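Long-range contact in protein phosphotransferase ChpT (Brucella abortus, PDB 4QPK), which relays phosphoryl groups as a dimeric histidine phosphotransferase in the phosphorelay that controls growth, division and intracellular survival of the bacterium: residues 180-185 against 238-243. Numbering follows the deposited sequence. Where two conformers were deposited one is given.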
loop_
_atom_site.group_PDB
_atom_site.type_symbol
_atom_site.label_atom_id
_atom_site.label_comp_id
_atom_site.label_asym_id
_atom_site.label_seq_id
_atom_site.Cartn_x
_atom_site.Cartn_y
_atom_site.Cartn_z
ATOM N N PHE B 180 -15.355 21.207 2.629
ATOM C CA PHE B 180 -14.071 21.040 3.300
ATOM C C PHE B 180 -13.201 22.257 3.059
ATOM O O PHE B 180 -13.039 22.689 1.926
ATOM C CB PHE B 180 -13.329 19.780 2.807
ATOM C CG PHE B 180 -14.153 18.527 2.839
ATOM C CD1 PHE B 180 -14.071 17.606 1.794
ATOM C CD2 PHE B 180 -14.986 18.244 3.919
ATOM C CE1 PHE B 180 -14.818 16.437 1.814
ATOM C CE2 PHE B 180 -15.736 17.080 3.946
ATOM C CZ PHE B 180 -15.648 16.169 2.890
ATOM N N VAL B 181 -12.616 22.796 4.118
ATOM C CA VAL B 181 -11.749 23.948 3.966
ATOM C C VAL B 181 -10.395 23.656 4.587
ATOM O O VAL B 181 -10.292 23.394 5.784
ATOM C CB VAL B 181 -12.364 25.205 4.608
ATOM C CG1 VAL B 181 -11.535 26.425 4.240
ATOM C CG2 VAL B 181 -13.820 25.369 4.141
ATOM N N ILE B 182 -9.361 23.697 3.758
ATOM C CA ILE B 182 -8.000 23.454 4.212
ATOM C C ILE B 182 -7.200 24.729 3.998
ATOM O O ILE B 182 -7.002 25.166 2.858
ATOM C CB ILE B 182 -7.349 22.270 3.459
ATOM C CG1 ILE B 182 -7.888 20.942 3.994
ATOM C CG2 ILE B 182 -5.850 22.259 3.656
ATOM C CD1 ILE B 182 -9.264 20.569 3.483
ATOM N N THR B 183 -6.765 25.331 5.099
ATOM C CA THR B 183 -6.062 26.607 5.051
ATOM C C THR B 183 -4.620 26.460 5.514
ATOM O O THR B 183 -4.366 26.005 6.633
ATOM C CB THR B 183 -6.767 27.666 5.927
ATOM O OG1 THR B 183 -8.147 27.752 5.561
ATOM C CG2 THR B 183 -6.103 29.029 5.724
ATOM N N VAL B 184 -3.677 26.825 4.652
ATOM C CA VAL B 184 -2.269 26.741 5.015
ATOM C C VAL B 184 -1.566 28.101 5.014
ATOM O O VAL B 184 -1.847 28.978 4.192
ATOM C CB VAL B 184 -1.491 25.764 4.094
ATOM C CG1 VAL B 184 -1.992 24.335 4.307
ATOM C CG2 VAL B 184 -1.619 26.163 2.628
ATOM N N LYS B 185 -0.675 28.250 5.986
ATOM C CA LYS B 185 0.171 29.433 6.158
ATOM C C LYS B 185 1.568 28.986 6.502
ATOM O O LYS B 185 1.737 28.025 7.242
ATOM C CB LYS B 185 -0.381 30.338 7.257
ATOM C CG LYS B 185 -1.556 31.103 6.778
ATOM C CD LYS B 185 -2.561 31.453 7.836
ATOM C CE LYS B 185 -3.693 32.118 7.092
ATOM N NZ LYS B 185 -5.035 32.133 7.611
ATOM N N ILE B 238 -3.029 30.057 1.611
ATOM C CA ILE B 238 -3.709 29.366 0.528
ATOM C C ILE B 238 -4.855 28.558 1.120
ATOM O O ILE B 238 -4.689 27.866 2.123
ATOM C CB ILE B 238 -2.771 28.435 -0.264
ATOM C CG1 ILE B 238 -1.557 29.220 -0.787
ATOM C CG2 ILE B 238 -3.551 27.767 -1.394
ATOM C CD1 ILE B 238 -0.416 28.339 -1.344
ATOM N N VAL B 239 -6.033 28.687 0.524
ATOM C CA VAL B 239 -7.178 27.900 0.940
ATOM C C VAL B 239 -7.547 26.898 -0.147
ATOM O O VAL B 239 -7.840 27.271 -1.283
ATOM C CB VAL B 239 -8.397 28.780 1.256
ATOM C CG1 VAL B 239 -9.597 27.926 1.589
ATOM C CG2 VAL B 239 -8.074 29.730 2.405
ATOM N N PHE B 240 -7.488 25.618 0.195
ATOM C CA PHE B 240 -8.028 24.590 -0.680
ATOM C C PHE B 240 -9.395 24.226 -0.144
ATOM O O PHE B 240 -9.511 23.807 1.002
ATOM C CB PHE B 240 -7.115 23.360 -0.723
ATOM C CG PHE B 240 -5.720 23.649 -1.205
ATOM C CD1 PHE B 240 -5.419 23.599 -2.560
ATOM C CD2 PHE B 240 -4.712 23.956 -0.308
ATOM C CE1 PHE B 240 -4.128 23.852 -3.009
ATOM C CE2 PHE B 240 -3.423 24.214 -0.746
ATOM C CZ PHE B 240 -3.134 24.163 -2.105
ATOM N N SER B 241 -10.436 24.405 -0.945
ATOM C CA SER B 241 -11.775 24.087 -0.475
ATOM C C SER B 241 -12.496 23.198 -1.467
ATOM O O SER B 241 -12.200 23.212 -2.659
ATOM C CB SER B 241 -12.586 25.363 -0.227
ATOM O OG SER B 241 -12.751 26.083 -1.432
ATOM N N ALA B 242 -13.427 22.403 -0.966
ATOM C CA ALA B 242 -14.205 21.531 -1.829
ATOM C C ALA B 242 -15.653 21.492 -1.386
ATOM O O ALA B 242 -15.941 21.511 -0.190
ATOM C CB ALA B 242 -13.613 20.109 -1.838
ATOM N N GLU B 243 -16.555 21.416 -2.357
ATOM C CA GLU B 243 -17.987 21.353 -2.099
ATOM C C GLU B 243 -18.688 20.942 -3.386
ATOM O O GLU B 243 -18.078 20.966 -4.454
ATOM C CB GLU B 243 -18.527 22.697 -1.602
ATOM C CG GLU B 243 -18.410 23.811 -2.620
ATOM C CD GLU B 243 -19.174 25.056 -2.211
ATOM O OE1 GLU B 243 -19.773 25.063 -1.109
ATOM O OE2 GLU B 243 -19.179 26.025 -2.999
#
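F180 to V184 and I238 to A242 pair as antiparallel neighbours inside the five-stranded mixed sheet of the C-terminal domain, which resembles the catalytic and ATP-binding domain of histidine kinases but lacks regions needed to bind ATP. Three hydrogen-bonded pairs, F180 with A242, I182 with F240 and V184 with I238, exchange two N-H...O=C bonds each. In the middle one F240 N lies 2.7 Å from I182 O, and the straightest of the six, at 171°, runs from V184 N to I238 O. F180, I182, F240 and A242 pack on helix 144-160, I182 against L154 and F240 against I156. V184 CG2 sits between its own backbone N and carbonyl carbon (chi1 of CG1 -66°), and from there it reaches I238 CB at 3.9 Å and the edge of the F240 ring at CE2, 4.3 Å away. On the other face V239 spreads its methyls over two residues: CG1 packs 3.6 Å from V181 CG1, CG2 3.7 Å from T183 OG1. S241 CA adds a C-H...O contact to F180 O at 3.1 Å. Paired amides thus hold the strands in register, with apolar side chains on the helix and T183, V239 and S241 partly exposed on the other face.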